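Local coordinates for UBX domain-containing protein 7 (PDB 5X3P) that links a subset of neddylated cullin-RING ubiquitin ligases to the segregase p97, which it binds through its UBX domain, to regulate turnover of their ubiquitinated substrates, at residues 13-19 with 35-41; 24-30 with 61-67; 45-51 with 76-82. The protein carries 1 engineered substitution. One frame throughout, in Å; residues are numbered along the deposited sequence.

Contact 1 of 3, residues 13-19 with 35-41; sequences YPDGKRE and HVQSKGY
The ring of Tyr13 barely overlaps that of Tyr41: the planes, 23° apart, are slid past each other, and CD1 of Tyr13 comes within 3.3 Å of CE2 of Tyr41. Further along the Tyr13 ring, Val36 meets an edge, its CG1 lying 4.1 Å from CE1 of Tyr13. With CG of Tyr13 anti to its own carbonyl carbon (chi1 -63°), the ring is carried toward the helix and its phenol reaches Glu19, where OH gives a short bond of 2.5 Å to OE1 of Glu19. The other oxygen of that carboxylate takes the imidazole: NE2 of His35 donates to OE2 of Glu19 at 2.6 Å, a bent bond in the plane of the ring but arriving 39° above the plane of the carboxylate. One carboxylate is thus gripped at both oxygens, which would limit its rotation. Lys39 turns back at chi2 and lays CG 3.3 Å from OH of Tyr13; its NZ stops 4.1 Å short of OE2 of Glu19, and a water joins the two charges.

This is where the helix 29-38 of the ubiquitin-like beta-grasp fold meets the hairpin between strands 6-12 and 18-24. The helix ends in a Schellman motif with Gly40 as its C-prime residue, and the chain then delivers Tyr41 to the hairpin. There the type I turn from Tyr13 to Gly16 overlaps an Asx turn, Lys17 N bonding to OD1 of Asp15. CD of Pro14 touches CE1 of Tyr41 at 3.5 Å, while a second water connects OD2 of Asp15 with the Tyr41 hydroxyl. Val79 of strand 74-81 touches Tyr13, Val36 and Tyr41, and Phe46 meets Tyr41 edge-to-face.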
loop_
_atom_site.group_PDB
_atom_site.type_symbol
_atom_site.label_atom_id
_atom_site.label_comp_id
_atom_site.label_asym_id
_atom_site.label_seq_id
_atom_site.Cartn_x
_atom_site.Cartn_y
_atom_site.Cartn_z
ATOM N N TYR A 13 -5.980 2.350 8.480
ATOM C CA TYR A 13 -5.690 1.221 9.375
ATOM C C TYR A 13 -6.972 0.726 10.025
ATOM O O TYR A 13 -7.920 1.501 10.189
ATOM C CB TYR A 13 -4.641 1.628 10.416
ATOM C CG TYR A 13 -3.286 1.999 9.826
ATOM C CD1 TYR A 13 -2.362 1.019 9.473
ATOM C CD2 TYR A 13 -2.922 3.329 9.645
ATOM C CE1 TYR A 13 -1.108 1.362 8.945
ATOM C CE2 TYR A 13 -1.681 3.681 9.122
ATOM C CZ TYR A 13 -0.783 2.695 8.774
ATOM O OH TYR A 13 0.440 3.059 8.251
ATOM N N PRO A 14 -7.035 -0.571 10.398
ATOM C CA PRO A 14 -8.376 -1.057 10.738
ATOM C C PRO A 14 -8.874 -0.578 12.109
ATOM O O PRO A 14 -10.043 -0.800 12.418
ATOM C CB PRO A 14 -8.207 -2.578 10.726
ATOM C CG PRO A 14 -6.802 -2.784 11.195
ATOM C CD PRO A 14 -6.001 -1.600 10.633
ATOM N N ASP A 15 -8.015 0.053 12.908
ATOM C CA ASP A 15 -8.465 0.646 14.169
ATOM C C ASP A 15 -9.105 2.027 13.934
ATOM O O ASP A 15 -9.702 2.615 14.849
ATOM C CB ASP A 15 -7.322 0.721 15.193
ATOM C CG ASP A 15 -6.116 1.505 14.685
ATOM O OD1 ASP A 15 -6.088 1.872 13.491
ATOM O OD2 ASP A 15 -5.189 1.754 15.489
ATOM N N GLY A 16 -9.000 2.526 12.699
ATOM C CA GLY A 16 -9.577 3.812 12.326
ATOM C C GLY A 16 -8.550 4.921 12.196
ATOM O O GLY A 16 -8.881 6.060 11.842
ATOM N N LYS A 17 -7.293 4.599 12.496
ATOM C CA LYS A 17 -6.193 5.536 12.277
ATOM C C LYS A 17 -5.956 5.771 10.779
ATOM O O LYS A 17 -6.140 4.876 9.948
ATOM C CB LYS A 17 -4.906 5.046 12.959
ATOM C CG LYS A 17 -4.947 5.147 14.492
ATOM C CD LYS A 17 -3.717 4.534 15.184
ATOM C CE LYS A 17 -2.426 5.280 14.885
ATOM N NZ LYS A 17 -1.469 5.228 16.044
ATOM N N ARG A 18 -5.556 6.990 10.440
ATOM C CA ARG A 18 -5.282 7.344 9.047
ATOM C C ARG A 18 -3.909 7.975 8.958
ATOM O O ARG A 18 -3.492 8.693 9.873
ATOM C CB ARG A 18 -6.336 8.334 8.537
ATOM C CG ARG A 18 -7.759 7.809 8.648
ATOM C CD ARG A 18 -8.756 8.789 8.074
ATOM N NE ARG A 18 -10.056 8.161 7.837
ATOM C CZ ARG A 18 -11.203 8.573 8.369
ATOM N NH1 ARG A 18 -11.227 9.630 9.170
ATOM N NH2 ARG A 18 -12.334 7.931 8.094
ATOM N N GLU A 19 -3.217 7.738 7.843
ATOM C CA GLU A 19 -1.886 8.279 7.659
ATOM C C GLU A 19 -1.694 8.600 6.189
ATOM O O GLU A 19 -2.108 7.812 5.324
ATOM C CB GLU A 19 -0.845 7.242 8.091
ATOM C CG GLU A 19 0.584 7.719 7.904
ATOM C CD GLU A 19 1.598 6.630 8.191
ATOM O OE1 GLU A 19 1.189 5.470 8.444
ATOM O OE2 GLU A 19 2.809 6.941 8.156
ATOM N N HIS A 35 6.602 -0.058 5.307
ATOM C CA HIS A 35 6.098 1.075 6.072
ATOM C C HIS A 35 4.936 0.670 6.964
ATOM O O HIS A 35 4.870 1.058 8.134
ATOM C CB HIS A 35 5.660 2.228 5.178
ATOM C CG HIS A 35 5.083 3.369 5.950
ATOM N ND1 HIS A 35 5.867 4.252 6.660
ATOM C CD2 HIS A 35 3.798 3.738 6.176
ATOM C CE1 HIS A 35 5.093 5.137 7.263
ATOM N NE2 HIS A 35 3.831 4.851 6.983
ATOM N N VAL A 36 4.003 -0.103 6.415
ATOM C CA VAL A 36 2.850 -0.545 7.196
ATOM C C VAL A 36 3.275 -1.501 8.319
ATOM O O VAL A 36 2.709 -1.490 9.413
ATOM C CB VAL A 36 1.767 -1.171 6.278
ATOM C CG1 VAL A 36 0.685 -1.843 7.093
ATOM C CG2 VAL A 36 1.164 -0.085 5.376
ATOM N N GLN A 37 4.285 -2.319 8.031
ATOM C CA GLN A 37 4.875 -3.222 9.017
ATOM C C GLN A 37 5.470 -2.449 10.198
ATOM O O GLN A 37 5.281 -2.818 11.361
ATOM C CB GLN A 37 5.957 -4.060 8.338
ATOM C CG GLN A 37 6.342 -5.322 9.067
ATOM C CD GLN A 37 6.825 -6.382 8.091
ATOM O OE1 GLN A 37 6.091 -7.333 7.759
ATOM N NE2 GLN A 37 8.060 -6.211 7.598
ATOM N N SER A 38 6.180 -1.366 9.906
ATOM C CA SER A 38 6.767 -0.555 10.973
ATOM C C SER A 38 5.689 0.128 11.818
ATOM O O SER A 38 5.958 0.551 12.941
ATOM C CB SER A 38 7.712 0.502 10.403
ATOM O OG SER A 38 6.983 1.673 10.074
ATOM N N LYS A 39 4.472 0.236 11.282
ATOM C CA LYS A 39 3.366 0.857 12.016
ATOM C C LYS A 39 2.597 -0.179 12.823
ATOM O O LYS A 39 1.525 0.114 13.370
ATOM C CB LYS A 39 2.400 1.590 11.072
ATOM C CG LYS A 39 2.992 2.821 10.383
ATOM C CD LYS A 39 3.403 3.893 11.386
ATOM C CE LYS A 39 4.007 5.092 10.670
ATOM N NZ LYS A 39 4.751 5.978 11.609
ATOM N N GLY A 40 3.140 -1.391 12.881
ATOM C CA GLY A 40 2.574 -2.439 13.710
ATOM C C GLY A 40 1.679 -3.420 12.976
ATOM O O GLY A 40 0.936 -4.161 13.607
ATOM N N TYR A 41 1.750 -3.441 11.647
ATOM C CA TYR A 41 0.928 -4.364 10.872
ATOM C C TYR A 41 1.775 -5.278 9.979
ATOM O O TYR A 41 1.971 -5.008 8.790
ATOM C CB TYR A 41 -0.115 -3.583 10.064
ATOM C CG TYR A 41 -1.034 -2.776 10.946
ATOM C CD1 TYR A 41 -2.198 -3.328 11.439
ATOM C CD2 TYR A 41 -0.726 -1.468 11.298
ATOM C CE1 TYR A 41 -3.044 -2.609 12.257
ATOM C CE2 TYR A 41 -1.559 -0.733 12.121
ATOM C CZ TYR A 41 -2.724 -1.312 12.594
ATOM O OH TYR A 41 -3.576 -0.609 13.406
HETATM O O HOH W 1 -3.074 1.763 14.068
HETATM O O HOH W 2 5.219 8.030 9.903
#

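Contact 2 of 3, residues 24-30 with 61-67. Engineered in segment 61-67: Met66 (natural residue Leu).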
loop_
_atom_site.group_PDB
_atom_site.type_symbol
_atom_site.label_atom_id
_atom_site.label_comp_id
_atom_site.label_asym_id
_atom_site.label_seq_id
_atom_site.Cartn_x
_atom_site.Cartn_y
_atom_site.Cartn_z
ATOM N N PRO A 24 7.763 7.833 -4.356
ATOM C CA PRO A 24 8.051 8.039 -5.784
ATOM C C PRO A 24 7.443 6.886 -6.585
ATOM O O PRO A 24 7.340 5.769 -6.047
ATOM C CB PRO A 24 9.589 7.974 -5.853
ATOM C CG PRO A 24 10.055 8.285 -4.444
ATOM C CD PRO A 24 8.987 7.722 -3.538
ATOM N N GLU A 25 7.040 7.138 -7.827
ATOM C CA GLU A 25 6.365 6.122 -8.632
ATOM C C GLU A 25 7.267 4.917 -8.854
ATOM O O GLU A 25 6.774 3.797 -9.054
ATOM C CB GLU A 25 5.964 6.701 -9.989
ATOM C CG GLU A 25 4.607 6.259 -10.464
ATOM C CD GLU A 25 4.263 6.792 -11.848
ATOM O OE1 GLU A 25 5.188 6.994 -12.673
ATOM O OE2 GLU A 25 3.057 7.007 -12.101
ATOM N N GLN A 26 8.583 5.148 -8.821
ATOM C CA GLN A 26 9.563 4.077 -9.031
ATOM C C GLN A 26 9.883 3.312 -7.742
ATOM O O GLN A 26 10.652 2.353 -7.756
ATOM C CB GLN A 26 10.850 4.626 -9.658
ATOM C CG GLN A 26 10.652 5.193 -11.070
ATOM C CD GLN A 26 9.977 4.208 -12.009
ATOM O OE1 GLN A 26 8.980 4.528 -12.660
ATOM N NE2 GLN A 26 10.523 3.005 -12.091
ATOM N N ALA A 27 9.299 3.736 -6.623
ATOM C CA ALA A 27 9.458 2.982 -5.393
ATOM C C ALA A 27 8.806 1.616 -5.576
ATOM O O ALA A 27 7.807 1.477 -6.308
ATOM C CB ALA A 27 8.839 3.726 -4.214
ATOM N N LYS A 28 9.374 0.600 -4.932
ATOM C CA LYS A 28 8.833 -0.752 -5.023
ATOM C C LYS A 28 7.694 -0.911 -4.033
ATOM O O LYS A 28 7.728 -0.294 -2.965
ATOM C CB LYS A 28 9.918 -1.766 -4.677
ATOM C CG LYS A 28 11.120 -1.740 -5.606
ATOM C CD LYS A 28 12.251 -2.574 -5.025
ATOM C CE LYS A 28 13.372 -2.736 -6.038
ATOM N NZ LYS A 28 14.587 -3.328 -5.411
ATOM N N LEU A 29 6.717 -1.763 -4.360
ATOM C CA LEU A 29 5.633 -2.075 -3.411
ATOM C C LEU A 29 6.180 -2.410 -2.015
ATOM O O LEU A 29 5.582 -2.047 -1.009
ATOM C CB LEU A 29 4.793 -3.248 -3.914
ATOM C CG LEU A 29 3.738 -2.981 -4.981
ATOM C CD1 LEU A 29 2.911 -4.253 -5.210
ATOM C CD2 LEU A 29 2.827 -1.800 -4.585
ATOM N N LEU A 30 7.322 -3.095 -1.959
ATOM C CA LEU A 30 7.913 -3.499 -0.675
ATOM C C LEU A 30 8.064 -2.331 0.299
ATOM O O LEU A 30 7.877 -2.486 1.504
ATOM C CB LEU A 30 9.270 -4.186 -0.898
ATOM C CG LEU A 30 9.957 -4.822 0.318
ATOM C CD1 LEU A 30 8.983 -5.711 1.057
ATOM C CD2 LEU A 30 11.180 -5.642 -0.125
ATOM N N ASP A 61 3.809 -9.273 -6.723
ATOM C CA ASP A 61 5.175 -9.413 -6.219
ATOM C C ASP A 61 5.640 -8.092 -5.614
ATOM O O ASP A 61 5.550 -7.038 -6.260
ATOM C CB ASP A 61 6.103 -9.789 -7.371
ATOM C CG ASP A 61 7.351 -10.483 -6.900
ATOM O OD1 ASP A 61 8.202 -9.807 -6.281
ATOM O OD2 ASP A 61 7.477 -11.705 -7.149
ATOM N N TYR A 62 6.157 -8.134 -4.386
ATOM C CA TYR A 62 6.522 -6.899 -3.682
ATOM C C TYR A 62 7.732 -6.192 -4.328
ATOM O O TYR A 62 8.022 -5.024 -4.045
ATOM C CB TYR A 62 6.735 -7.179 -2.183
ATOM C CG TYR A 62 5.446 -7.548 -1.438
ATOM C CD1 TYR A 62 4.188 -7.249 -1.983
ATOM C CD2 TYR A 62 5.482 -8.190 -0.194
ATOM C CE1 TYR A 62 3.006 -7.585 -1.312
ATOM C CE2 TYR A 62 4.295 -8.516 0.493
ATOM C CZ TYR A 62 3.070 -8.214 -0.076
ATOM O OH TYR A 62 1.898 -8.536 0.590
ATOM N N ASP A 63 8.422 -6.894 -5.221
ATOM C CA ASP A 63 9.620 -6.339 -5.848
ATOM C C ASP A 63 9.319 -5.413 -7.046
ATOM O O ASP A 63 10.226 -4.748 -7.573
ATOM C CB ASP A 63 10.568 -7.470 -6.272
ATOM C CG ASP A 63 12.009 -7.035 -6.295
ATOM O OD1 ASP A 63 12.418 -6.329 -5.353
ATOM O OD2 ASP A 63 12.732 -7.390 -7.259
ATOM N N ILE A 64 8.059 -5.356 -7.482
ATOM C CA ILE A 64 7.707 -4.459 -8.590
ATOM C C ILE A 64 7.434 -3.046 -8.069
ATOM O O ILE A 64 7.160 -2.852 -6.890
ATOM C CB ILE A 64 6.508 -4.962 -9.423
ATOM C CG1 ILE A 64 5.182 -4.780 -8.669
ATOM C CG2 ILE A 64 6.725 -6.420 -9.832
ATOM C CD1 ILE A 64 3.974 -5.252 -9.460
ATOM N N THR A 65 7.497 -2.063 -8.961
ATOM C CA THR A 65 7.352 -0.672 -8.564
ATOM C C THR A 65 5.894 -0.298 -8.560
ATOM O O THR A 65 5.074 -1.020 -9.124
ATOM C CB THR A 65 8.055 0.267 -9.550
ATOM O OG1 THR A 65 7.404 0.162 -10.818
ATOM C CG2 THR A 65 9.539 -0.081 -9.690
HETATM N N MSE A 66 5.581 0.849 -7.953
HETATM C CA MSE A 66 4.223 1.385 -7.942
HETATM C C MSE A 66 3.697 1.525 -9.364
HETATM O O MSE A 66 2.525 1.233 -9.647
HETATM C CB MSE A 66 4.206 2.771 -7.286
HETATM C CG MSE A 66 5.052 2.883 -6.051
HETATM SE SE MSE A 66 4.167 2.067 -4.512
HETATM C CE MSE A 66 5.743 1.969 -3.390
ATOM N N GLN A 67 4.563 2.002 -10.259
ATOM C CA GLN A 67 4.194 2.165 -11.665
ATOM C C GLN A 67 3.943 0.810 -12.318
ATOM O O GLN A 67 2.963 0.644 -13.056
ATOM C CB GLN A 67 5.273 2.942 -12.446
ATOM C CG GLN A 67 4.976 3.104 -13.938
ATOM C CD GLN A 67 6.082 3.843 -14.709
ATOM O OE1 GLN A 67 6.792 4.676 -14.156
ATOM N NE2 GLN A 67 6.223 3.529 -15.991
#
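Leu29 and Ile64 are joined by a backbone bond, N of Leu29 lying 2.8 Å from O of Ile64, and three more such bonds tie the two segments: Met66 N to Ala27 O, Gln67 N to Glu25 O and Leu30 N to Tyr62 O. Lys28 and Thr65 sit between them as a single beta bridge, their CA atoms 3.8 Å apart.

Met66, a selenomethionine engineered in place of the natural leucine, bends at chi2 (-77°), which folds CE in against the Lys28 carbonyl, 3.0 Å from CE to O, and toward CB of Ala27, while SE lies 4.1 Å from CD2 of Leu29. The other branch of Leu29, CD1, runs beside Ile64, 4.2 Å from its CG1. CG2 of Thr65 rests against the carbonyl O of Gln26 at 3.3 Å. On the outside, Lys28 extends beside Asp63 in a long salt bridge, NZ to OD1 3.7 Å, and CG of Glu25 lies 3.9 Å from CB of Gln67. Reducing Glu25 to an alanine would remove that chain and is likely to take away part of the support of Gln67, leaving its side chain freer to turn.

What positions these groups is largely the turns. Two type I turns, Pro24 to Ala27 and Asp61 to Ile64, present the carbonyls, and Asp61 adds an Asx turn to Asp63 N. Thr65 is the N-cap of the short, weakly bonded helix 66-69: its side chain caps a backbone N just beyond 61-67 and Glu68 OE1 accepts from its N, consistent with a capping box. The Tyr62 hydroxyl is held by Asn43. The contact brings the starts of helices 29-38 and 66-69 together, with Leu60 touching Leu29, Leu71 touching Met66, and Pro5 beside Glu25.

Contact 3 of 3, residues 45-51 with 76-82; sequences RFELLTN and TVFVQER
Leu48 packs closely against two valines of the facing strand: its CB lies 3.6 Å from CG1 of Val77, and its CD2 runs beside Val79, 3.8 Å from CG2 of that residue. Backbone bonds on both sides fix this spacing. Glu47 with Gln80 and Leu49 with Phe78 form antiparallel hydrogen-bonded pairs, each joined twice; Leu48-Val79, Thr50-Val77 and, at the other end, Phe46-Glu81, whose side chains diverge, are the non-hydrogen-bonded pairs.

The face carrying Glu47, Leu49, Phe78 and Gln80 is more mixed. Leu49 crosses Gln80 at about a right angle, CD1 being 3.5 Å from OE1 of Gln80. Phe78 takes Asn51 at an edge of its ring, with CE2 3.4 Å from CB of Asn51 and the amide plane steeply turned against the ring. Toward the Arg45 end the backbone pairing continues, Arg82 N bonding to Arg45 O, but the side-chain contacts become longer and more exposed. Its chain extended from CG to NE, Arg82 lays its guanidinium over Glu47, whose CB sits 3.7 Å from CZ of Arg82 over the middle of one face; NE of Arg82 bonds to Asn43 O and NH1 to Ser58 OG. Exposed Arg45 and Glu81 run side by side, yet their salt bridge is long, NE of Arg45 to OE2 of Glu81 3.9 Å.

These neighbouring strands of the beta-grasp sheet have directions 150° apart. Thr50 OG1 is bonded to Pro53 O in the next loop and Arg55 NE at the start of strand 55-56; that loop holds the Phe-Pro-Arg signature that UBX domains typically use on p97. Strand 6-12 pairs with Val77 and Val79 along the other edge of strand 74-81, strand 55-56 lies beyond strand 46-50, and helix 29-38 covers the Leu48 and Val79 face.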
loop_
_atom_site.group_PDB
_atom_site.type_symbol
_atom_site.label_atom_id
_atom_site.label_comp_id
_atom_site.label_asym_id
_atom_site.label_seq_id
_atom_site.Cartn_x
_atom_site.Cartn_y
_atom_site.Cartn_z
ATOM N N ARG A 45 0.353 -11.157 8.778
ATOM C CA ARG A 45 -0.991 -11.096 9.368
ATOM C C ARG A 45 -1.926 -10.116 8.631
ATOM O O ARG A 45 -3.159 -10.264 8.695
ATOM C CB ARG A 45 -0.910 -10.703 10.860
ATOM C CG ARG A 45 -2.241 -10.777 11.609
ATOM C CD ARG A 45 -2.139 -10.229 13.044
ATOM N NE ARG A 45 -3.409 -10.320 13.766
ATOM C CZ ARG A 45 -3.545 -10.858 14.975
ATOM N NH1 ARG A 45 -2.484 -11.354 15.604
ATOM N NH2 ARG A 45 -4.737 -10.898 15.560
ATOM N N PHE A 46 -1.343 -9.127 7.949
ATOM C CA PHE A 46 -2.124 -8.083 7.259
ATOM C C PHE A 46 -1.770 -7.973 5.779
ATOM O O PHE A 46 -0.648 -8.295 5.375
ATOM C CB PHE A 46 -1.929 -6.720 7.929
ATOM C CG PHE A 46 -2.390 -6.686 9.358
ATOM C CD1 PHE A 46 -1.524 -7.039 10.389
ATOM C CD2 PHE A 46 -3.695 -6.334 9.669
ATOM C CE1 PHE A 46 -1.956 -7.033 11.720
ATOM C CE2 PHE A 46 -4.145 -6.333 10.991
ATOM C CZ PHE A 46 -3.277 -6.677 12.023
ATOM N N GLU A 47 -2.728 -7.526 4.969
ATOM C CA GLU A 47 -2.495 -7.340 3.535
ATOM C C GLU A 47 -3.025 -5.961 3.162
ATOM O O GLU A 47 -3.753 -5.332 3.954
ATOM C CB GLU A 47 -3.208 -8.411 2.722
ATOM C CG GLU A 47 -4.735 -8.475 2.934
ATOM C CD GLU A 47 -5.368 -9.571 2.106
ATOM O OE1 GLU A 47 -5.004 -9.690 0.920
ATOM O OE2 GLU A 47 -6.207 -10.328 2.635
ATOM N N LEU A 48 -2.659 -5.471 1.987
ATOM C CA LEU A 48 -3.072 -4.134 1.590
ATOM C C LEU A 48 -4.057 -4.275 0.432
ATOM O O LEU A 48 -3.874 -5.122 -0.444
ATOM C CB LEU A 48 -1.853 -3.292 1.185
ATOM C CG LEU A 48 -0.723 -3.354 2.218
ATOM C CD1 LEU A 48 0.555 -2.725 1.680
ATOM C CD2 LEU A 48 -1.154 -2.669 3.499
ATOM N N LEU A 49 -5.112 -3.469 0.447
ATOM C CA LEU A 49 -6.096 -3.449 -0.634
ATOM C C LEU A 49 -6.309 -2.006 -1.024
ATOM O O LEU A 49 -6.498 -1.173 -0.151
ATOM C CB LEU A 49 -7.428 -4.041 -0.177
ATOM C CG LEU A 49 -7.572 -5.559 -0.264
ATOM C CD1 LEU A 49 -6.960 -6.225 0.954
ATOM C CD2 LEU A 49 -9.036 -5.974 -0.433
ATOM N N THR A 50 -6.272 -1.693 -2.320
ATOM C CA THR A 50 -6.572 -0.323 -2.740
ATOM C C THR A 50 -8.065 -0.201 -2.934
ATOM O O THR A 50 -8.718 -1.180 -3.294
ATOM C CB THR A 50 -5.848 0.085 -4.046
ATOM O OG1 THR A 50 -6.229 -0.812 -5.103
ATOM C CG2 THR A 50 -4.332 0.074 -3.845
ATOM N N ASN A 51 -8.607 0.996 -2.723
ATOM C CA ASN A 51 -10.058 1.178 -2.845
ATOM C C ASN A 51 -10.577 1.194 -4.290
ATOM O O ASN A 51 -11.395 0.361 -4.682
ATOM C CB ASN A 51 -10.527 2.446 -2.127
ATOM C CG ASN A 51 -12.046 2.500 -1.989
ATOM O OD1 ASN A 51 -12.697 1.471 -1.808
ATOM N ND2 ASN A 51 -12.613 3.694 -2.104
ATOM N N THR A 76 -6.134 5.150 -2.093
ATOM C CA THR A 76 -6.502 4.885 -0.715
ATOM C C THR A 76 -6.224 3.400 -0.457
ATOM O O THR A 76 -6.729 2.528 -1.185
ATOM C CB THR A 76 -7.986 5.187 -0.473
ATOM O OG1 THR A 76 -8.221 6.595 -0.610
ATOM C CG2 THR A 76 -8.397 4.750 0.926
ATOM N N VAL A 77 -5.400 3.111 0.553
ATOM C CA VAL A 77 -4.981 1.739 0.812
ATOM C C VAL A 77 -5.543 1.299 2.160
ATOM O O VAL A 77 -5.223 1.901 3.196
ATOM C CB VAL A 77 -3.446 1.600 0.845
ATOM C CG1 VAL A 77 -3.052 0.131 1.063
ATOM C CG2 VAL A 77 -2.818 2.109 -0.455
ATOM N N PHE A 78 -6.373 0.258 2.142
ATOM C CA PHE A 78 -6.878 -0.334 3.378
ATOM C C PHE A 78 -5.938 -1.413 3.885
ATOM O O PHE A 78 -5.549 -2.308 3.140
ATOM C CB PHE A 78 -8.261 -0.921 3.145
ATOM C CG PHE A 78 -9.279 0.106 2.795
ATOM C CD1 PHE A 78 -9.906 0.836 3.797
ATOM C CD2 PHE A 78 -9.594 0.380 1.467
ATOM C CE1 PHE A 78 -10.844 1.815 3.483
ATOM C CE2 PHE A 78 -10.533 1.363 1.146
ATOM C CZ PHE A 78 -11.155 2.077 2.150
ATOM N N VAL A 79 -5.573 -1.324 5.155
ATOM C CA VAL A 79 -4.813 -2.381 5.797
ATOM C C VAL A 79 -5.822 -3.348 6.422
ATOM O O VAL A 79 -6.580 -2.968 7.314
ATOM C CB VAL A 79 -3.850 -1.802 6.857
ATOM C CG1 VAL A 79 -3.006 -2.895 7.485
ATOM C CG2 VAL A 79 -2.961 -0.750 6.230
ATOM N N GLN A 80 -5.851 -4.587 5.929
ATOM C CA GLN A 80 -6.825 -5.586 6.380
ATOM C C GLN A 80 -6.108 -6.755 7.007
ATOM O O GLN A 80 -4.993 -7.085 6.611
ATOM C CB GLN A 80 -7.620 -6.134 5.201
ATOM C CG GLN A 80 -8.675 -5.219 4.661
ATOM C CD GLN A 80 -9.449 -5.866 3.537
ATOM O OE1 GLN A 80 -9.366 -7.081 3.320
ATOM N NE2 GLN A 80 -10.207 -5.059 2.810
ATOM N N GLU A 81 -6.770 -7.410 7.952
ATOM C CA GLU A 81 -6.242 -8.642 8.524
ATOM C C GLU A 81 -6.472 -9.761 7.507
ATOM O O GLU A 81 -7.557 -9.839 6.898
ATOM C CB GLU A 81 -6.976 -8.954 9.833
ATOM C CG GLU A 81 -6.266 -9.939 10.743
ATOM C CD GLU A 81 -6.980 -10.117 12.079
ATOM O OE1 GLU A 81 -7.527 -11.215 12.315
ATOM O OE2 GLU A 81 -6.996 -9.155 12.876
ATOM N N ARG A 82 -5.466 -10.614 7.292
ATOM C CA ARG A 82 -5.630 -11.724 6.339
ATOM C C ARG A 82 -6.706 -12.714 6.799
ATOM O O ARG A 82 -7.051 -12.776 7.987
ATOM C CB ARG A 82 -4.293 -12.437 6.082
ATOM C CG ARG A 82 -3.234 -11.521 5.470
ATOM C CD ARG A 82 -1.928 -12.255 5.217
ATOM N NE ARG A 82 -0.935 -11.369 4.602
ATOM C CZ ARG A 82 -0.783 -11.206 3.297
ATOM N NH1 ARG A 82 -1.568 -11.870 2.463
ATOM N NH2 ARG A 82 0.139 -10.369 2.832
HETATM O O HOH W 3 -8.422 -9.890 4.263
HETATM O O HOH W 4 -7.468 3.822 -4.106
#

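How the contacts relate
Contact 3 lies nearest the middle of the domain, its centre about 7 Å from that of the chain, and is a strand pairing with one apolar face. Contact 1, partly buried as well, adjoins it through aromatic and aliphatic packing, so the two form a continuous hydrophobic region that contact 1 edges with a hydrogen-bonded Tyr-Glu-His group. Contact 2 is a surface contact across the centre from both, about 19 Å from contact 1 between centres. It shares helix 29-38 with contact 1 but uses the start rather than the end, and joins turns and helix starts by backbone bonds with a few apolar contacts.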